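PDB 6Q9M: RIM-binding protein, isoform F from Drosophila melanogaster, which probably acts as a scaffold of the synaptic active zone, coupling synaptic vesicle recruitment to release sites. Local coordinates for residues Ile152-Arg166 with Pro195-Gly207. Sequence-based numbering, arbitrary orientation.
Sequences ITGLAPSTQYRVTVR and PGAYADFRTLTKG
The Phe201 ring meets Ile152, Leu155, Tyr161 and Val163 of the other segment. Chi1 of 74° puts its CG between the backbone N and the carbonyl carbon, which turns the ring toward Tyr161 CB; this carbon lies over one face in a CH-pi contact, 4.2 Å from the ring centroid. Val163 CG1, Ile152 CD1 and Leu155 CD1 line its edge, the last 3.7 Å from Phe201 CZ; a broad apolar ring suits this inward face, which continues onto Ile113 and Ala118. Backbones pair antiparallel, Tyr161 and Phe201 forming a hydrogen-bonded pair. Farther along, Thr203 suits its place by having a methyl and a hydroxyl on one branched carbon: its CG2 meets the edge of the Tyr161 ring at CE2, 3.7 Å away, while its OG1 accepts the N-H of Thr159 at 2.9 Å. Ser158 N-H bonds to Leu204 O (N to O 2.9 Å), coming from above the carbonyl plane. On the other sheet face, Arg202 runs its aliphatic CG past Thr159 O at 3.4 Å. There too Arg162 holds Asp200 side-on, NE to OD1 at 2.7 Å and NH2 to OD2, both through syn lone pairs, and holds its guanidinium over the face of the Tyr198 ring, the two planes 41° apart, in a cation-pi contact. Tyr161 OH accepts the N-H of Ala156 at 2.8 Å, almost straight at 177°; a phenylalanine here would probably leave that N-H without its mate and the turn less firmly held. Such a tyrosine, closing back on the Leu155-Ala156-Pro157 turn, is the tyrosine corner of the fibronectin type III beta-sandwich, set where strand F pairs with edge strand G.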
loop_
_atom_site.group_PDB
_atom_site.type_symbol
_atom_site.label_atom_id
_atom_site.label_comp_id
_atom_site.label_asym_id
_atom_site.label_seq_id
_atom_site.Cartn_x
_atom_site.Cartn_y
_atom_site.Cartn_z
ATOM N N ILE A 152 -10.789 1.608 7.987
ATOM C CA ILE A 152 -11.996 0.842 8.296
ATOM C C ILE A 152 -12.057 0.610 9.799
ATOM O O ILE A 152 -11.035 0.325 10.436
ATOM C CB ILE A 152 -12.051 -0.496 7.528
ATOM C CG1 ILE A 152 -10.741 -1.280 7.678
ATOM C CG2 ILE A 152 -12.428 -0.255 6.059
ATOM C CD1 ILE A 152 -10.853 -2.756 7.270
ATOM N N THR A 153 -13.250 0.750 10.372
ATOM C CA THR A 153 -13.510 0.517 11.791
ATOM C C THR A 153 -14.599 -0.544 11.946
ATOM O O THR A 153 -14.974 -1.230 10.991
ATOM C CB THR A 153 -13.901 1.815 12.510
ATOM O OG1 THR A 153 -15.071 2.379 11.903
ATOM C CG2 THR A 153 -12.765 2.815 12.468
ATOM N N GLY A 154 -15.083 -0.714 13.174
ATOM C CA GLY A 154 -16.143 -1.690 13.383
ATOM C C GLY A 154 -15.695 -3.135 13.340
ATOM O O GLY A 154 -16.544 -4.035 13.192
ATOM N N LEU A 155 -14.390 -3.390 13.431
ATOM C CA LEU A 155 -13.890 -4.753 13.403
ATOM C C LEU A 155 -13.845 -5.333 14.816
ATOM O O LEU A 155 -13.863 -4.612 15.814
ATOM C CB LEU A 155 -12.498 -4.810 12.764
ATOM C CG LEU A 155 -12.315 -4.100 11.413
ATOM C CD1 LEU A 155 -10.979 -4.424 10.793
ATOM C CD2 LEU A 155 -13.427 -4.460 10.452
ATOM N N ALA A 156 -13.830 -6.632 14.883
ATOM C CA ALA A 156 -13.690 -7.389 16.114
ATOM C C ALA A 156 -12.238 -7.832 16.290
ATOM O O ALA A 156 -11.516 -8.009 15.301
ATOM C CB ALA A 156 -14.615 -8.612 16.105
ATOM N N PRO A 157 -11.762 -8.013 17.521
ATOM C CA PRO A 157 -10.348 -8.359 17.708
ATOM C C PRO A 157 -10.071 -9.794 17.292
ATOM O O PRO A 157 -10.964 -10.644 17.253
ATOM C CB PRO A 157 -10.120 -8.168 19.215
ATOM C CG PRO A 157 -11.493 -7.871 19.826
ATOM C CD PRO A 157 -12.526 -8.117 18.778
ATOM N N SER A 158 -8.802 -10.049 16.964
ATOM C CA SER A 158 -8.322 -11.400 16.653
ATOM C C SER A 158 -9.162 -12.086 15.573
ATOM O O SER A 158 -9.423 -13.289 15.633
ATOM C CB SER A 158 -8.268 -12.258 17.920
ATOM O OG SER A 158 -7.241 -13.220 17.809
ATOM N N THR A 159 -9.572 -11.322 14.565
ATOM C CA THR A 159 -10.513 -11.784 13.556
ATOM C C THR A 159 -9.937 -11.550 12.173
ATOM O O THR A 159 -9.263 -10.540 11.929
ATOM C CB THR A 159 -11.873 -11.059 13.647
ATOM O OG1 THR A 159 -12.397 -11.165 14.977
ATOM C CG2 THR A 159 -12.865 -11.662 12.648
ATOM N N GLN A 160 -10.221 -12.481 11.271
ATOM C CA GLN A 160 -9.704 -12.430 9.918
ATOM C C GLN A 160 -10.645 -11.650 9.021
ATOM O O GLN A 160 -11.860 -11.842 9.061
ATOM C CB GLN A 160 -9.519 -13.831 9.352
ATOM C CG GLN A 160 -8.152 -14.386 9.618
ATOM C CD GLN A 160 -8.217 -15.823 10.034
ATOM O OE1 GLN A 160 -9.299 -16.401 10.128
ATOM N NE2 GLN A 160 -7.064 -16.415 10.295
ATOM N N TYR A 161 -10.065 -10.805 8.172
ATOM C CA TYR A 161 -10.835 -9.966 7.279
ATOM C C TYR A 161 -10.219 -10.010 5.889
ATOM O O TYR A 161 -8.991 -10.037 5.737
ATOM C CB TYR A 161 -10.894 -8.535 7.794
ATOM C CG TYR A 161 -11.741 -8.391 9.030
ATOM C CD1 TYR A 161 -13.133 -8.468 8.954
ATOM C CD2 TYR A 161 -11.156 -8.202 10.281
ATOM C CE1 TYR A 161 -13.913 -8.326 10.080
ATOM C CE2 TYR A 161 -11.938 -8.075 11.425
ATOM C CZ TYR A 161 -13.318 -8.141 11.315
ATOM O OH TYR A 161 -14.107 -8.004 12.432
ATOM N N ARG A 162 -11.087 -10.045 4.883
ATOM C CA ARG A 162 -10.706 -9.871 3.492
ATOM C C ARG A 162 -11.329 -8.577 2.996
ATOM O O ARG A 162 -12.560 -8.444 2.979
ATOM C CB ARG A 162 -11.173 -11.051 2.649
ATOM C CG ARG A 162 -10.962 -10.850 1.157
ATOM C CD ARG A 162 -11.042 -12.184 0.433
ATOM N NE ARG A 162 -9.848 -12.993 0.650
ATOM C CZ ARG A 162 -9.684 -14.203 0.129
ATOM N NH1 ARG A 162 -10.649 -14.712 -0.629
ATOM N NH2 ARG A 162 -8.570 -14.908 0.362
ATOM N N VAL A 163 -10.498 -7.639 2.558
ATOM C CA VAL A 163 -11.005 -6.361 2.075
ATOM C C VAL A 163 -10.619 -6.219 0.613
ATOM O O VAL A 163 -9.490 -6.554 0.229
ATOM C CB VAL A 163 -10.495 -5.187 2.947
ATOM C CG1 VAL A 163 -9.049 -5.310 3.196
ATOM C CG2 VAL A 163 -10.833 -3.836 2.287
ATOM N N THR A 164 -11.580 -5.777 -0.198
ATOM C CA THR A 164 -11.412 -5.544 -1.628
ATOM C C THR A 164 -11.701 -4.080 -1.939
ATOM O O THR A 164 -12.391 -3.391 -1.182
ATOM C CB THR A 164 -12.347 -6.423 -2.456
ATOM O OG1 THR A 164 -13.686 -5.955 -2.275
ATOM C CG2 THR A 164 -12.281 -7.867 -1.994
ATOM N N VAL A 165 -11.187 -3.618 -3.075
ATOM C CA VAL A 165 -11.410 -2.259 -3.550
ATOM C C VAL A 165 -11.767 -2.314 -5.030
ATOM O O VAL A 165 -11.108 -3.009 -5.807
ATOM C CB VAL A 165 -10.181 -1.364 -3.321
ATOM C CG1 VAL A 165 -10.457 0.053 -3.841
ATOM C CG2 VAL A 165 -9.810 -1.334 -1.847
ATOM N N ARG A 166 -12.819 -1.605 -5.420
ATOM C CA ARG A 166 -13.216 -1.598 -6.817
ATOM C C ARG A 166 -13.588 -0.160 -7.197
ATOM O O ARG A 166 -13.956 0.668 -6.351
ATOM C CB ARG A 166 -14.301 -2.718 -6.977
ATOM C CG ARG A 166 -15.355 -2.729 -5.843
ATOM C CD ARG A 166 -16.510 -3.485 -6.371
ATOM N NE ARG A 166 -17.838 -3.331 -5.783
ATOM C CZ ARG A 166 -18.656 -2.278 -5.648
ATOM N NH1 ARG A 166 -18.625 -1.218 -6.498
ATOM N NH2 ARG A 166 -19.762 -2.526 -4.931
ATOM N N PRO A 195 -14.060 -5.163 -11.177
ATOM C CA PRO A 195 -12.692 -5.679 -11.064
ATOM C C PRO A 195 -11.909 -5.042 -9.911
ATOM O O PRO A 195 -11.979 -3.824 -9.718
ATOM C CB PRO A 195 -12.063 -5.315 -12.421
ATOM C CG PRO A 195 -13.215 -4.840 -13.310
ATOM C CD PRO A 195 -14.499 -5.084 -12.578
ATOM N N GLY A 196 -11.179 -5.858 -9.158
ATOM C CA GLY A 196 -10.399 -5.343 -8.046
ATOM C C GLY A 196 -9.672 -6.461 -7.325
ATOM O O GLY A 196 -10.058 -7.633 -7.391
ATOM N N ALA A 197 -8.606 -6.066 -6.629
ATOM C CA ALA A 197 -7.770 -6.969 -5.854
ATOM C C ALA A 197 -8.228 -6.976 -4.397
ATOM O O ALA A 197 -9.194 -6.299 -4.017
ATOM C CB ALA A 197 -6.298 -6.567 -5.968
ATOM N N TYR A 198 -7.513 -7.737 -3.566
ATOM C CA TYR A 198 -7.924 -7.923 -2.179
ATOM C C TYR A 198 -6.710 -8.089 -1.274
ATOM O O TYR A 198 -5.608 -8.416 -1.724
ATOM C CB TYR A 198 -8.859 -9.133 -2.030
ATOM C CG TYR A 198 -8.178 -10.495 -2.103
ATOM C CD1 TYR A 198 -7.576 -11.065 -0.982
ATOM C CD2 TYR A 198 -8.183 -11.231 -3.282
ATOM C CE1 TYR A 198 -6.971 -12.323 -1.047
ATOM C CE2 TYR A 198 -7.582 -12.487 -3.358
ATOM C CZ TYR A 198 -6.976 -13.028 -2.242
ATOM O OH TYR A 198 -6.375 -14.273 -2.326
ATOM N N ALA A 199 -6.945 -7.914 0.026
ATOM C CA ALA A 199 -5.925 -8.145 1.037
ATOM C C ALA A 199 -6.533 -8.908 2.203
ATOM O O ALA A 199 -7.663 -8.635 2.614
ATOM C CB ALA A 199 -5.326 -6.823 1.537
ATOM N N ASP A 200 -5.782 -9.868 2.727
ATOM C CA ASP A 200 -6.169 -10.613 3.913
ATOM C C ASP A 200 -5.327 -10.142 5.090
ATOM O O ASP A 200 -4.109 -9.989 4.963
ATOM C CB ASP A 200 -5.976 -12.122 3.714
ATOM C CG ASP A 200 -6.963 -12.717 2.710
ATOM O OD1 ASP A 200 -8.118 -12.214 2.611
ATOM O OD2 ASP A 200 -6.580 -13.692 2.019
ATOM N N PHE A 201 -5.975 -9.920 6.234
ATOM C CA PHE A 201 -5.272 -9.543 7.453
ATOM C C PHE A 201 -6.110 -9.978 8.646
ATOM O O PHE A 201 -7.269 -10.374 8.502
ATOM C CB PHE A 201 -4.986 -8.030 7.495
ATOM C CG PHE A 201 -6.202 -7.178 7.774
ATOM C CD1 PHE A 201 -7.017 -6.739 6.733
ATOM C CD2 PHE A 201 -6.518 -6.798 9.074
ATOM C CE1 PHE A 201 -8.136 -5.951 6.983
ATOM C CE2 PHE A 201 -7.648 -6.004 9.341
ATOM C CZ PHE A 201 -8.460 -5.587 8.295
ATOM N N ARG A 202 -5.509 -9.911 9.836
ATOM C CA ARG A 202 -6.178 -10.260 11.085
ATOM C C ARG A 202 -6.084 -9.102 12.066
ATOM O O ARG A 202 -5.038 -8.452 12.161
ATOM C CB ARG A 202 -5.566 -11.504 11.733
ATOM C CG ARG A 202 -6.286 -11.878 13.034
ATOM C CD ARG A 202 -5.636 -13.013 13.823
ATOM N NE ARG A 202 -4.997 -14.027 12.995
ATOM C CZ ARG A 202 -5.504 -15.236 12.788
ATOM N NH1 ARG A 202 -6.662 -15.562 13.343
ATOM N NH2 ARG A 202 -4.859 -16.115 12.030
ATOM N N THR A 203 -7.163 -8.835 12.802
ATOM C CA THR A 203 -7.055 -7.776 13.796
ATOM C C THR A 203 -6.219 -8.246 14.988
ATOM O O THR A 203 -5.979 -9.439 15.178
ATOM C CB THR A 203 -8.434 -7.292 14.244
ATOM O OG1 THR A 203 -9.304 -8.405 14.535
ATOM C CG2 THR A 203 -9.047 -6.429 13.151
ATOM N N LEU A 204 -5.726 -7.284 15.765
ATOM C CA LEU A 204 -4.939 -7.599 16.950
ATOM C C LEU A 204 -5.844 -8.154 18.053
ATOM O O LEU A 204 -7.071 -8.039 18.010
ATOM C CB LEU A 204 -4.186 -6.366 17.445
ATOM C CG LEU A 204 -3.239 -5.648 16.480
ATOM C CD1 LEU A 204 -2.655 -4.452 17.178
ATOM C CD2 LEU A 204 -2.122 -6.562 15.966
ATOM N N THR A 205 -5.210 -8.702 19.086
ATOM C CA THR A 205 -5.915 -9.333 20.196
ATOM C C THR A 205 -6.144 -8.321 21.308
ATOM O O THR A 205 -5.253 -7.541 21.651
ATOM C CB THR A 205 -5.143 -10.542 20.735
ATOM O OG1 THR A 205 -4.645 -11.327 19.639
ATOM C CG2 THR A 205 -6.061 -11.422 21.584
ATOM N N LYS A 206 -7.357 -8.331 21.852
ATOM C CA LYS A 206 -7.778 -7.324 22.820
ATOM C C LYS A 206 -6.910 -7.331 24.073
ATOM O O LYS A 206 -6.204 -6.358 24.360
ATOM C CB LYS A 206 -9.244 -7.558 23.182
ATOM C CG LYS A 206 -9.532 -9.007 23.589
ATOM C CD LYS A 206 -10.816 -9.571 22.994
ATOM C CE LYS A 206 -10.717 -11.088 22.865
ATOM N NZ LYS A 206 -9.781 -11.487 21.760
ATOM N N GLY A 207 -6.961 -8.412 24.846
ATOM C CA GLY A 207 -6.305 -8.409 26.142
ATOM C C GLY A 207 -4.979 -9.116 26.275
ATOM O O GLY A 207 -4.345 -9.037 27.332
#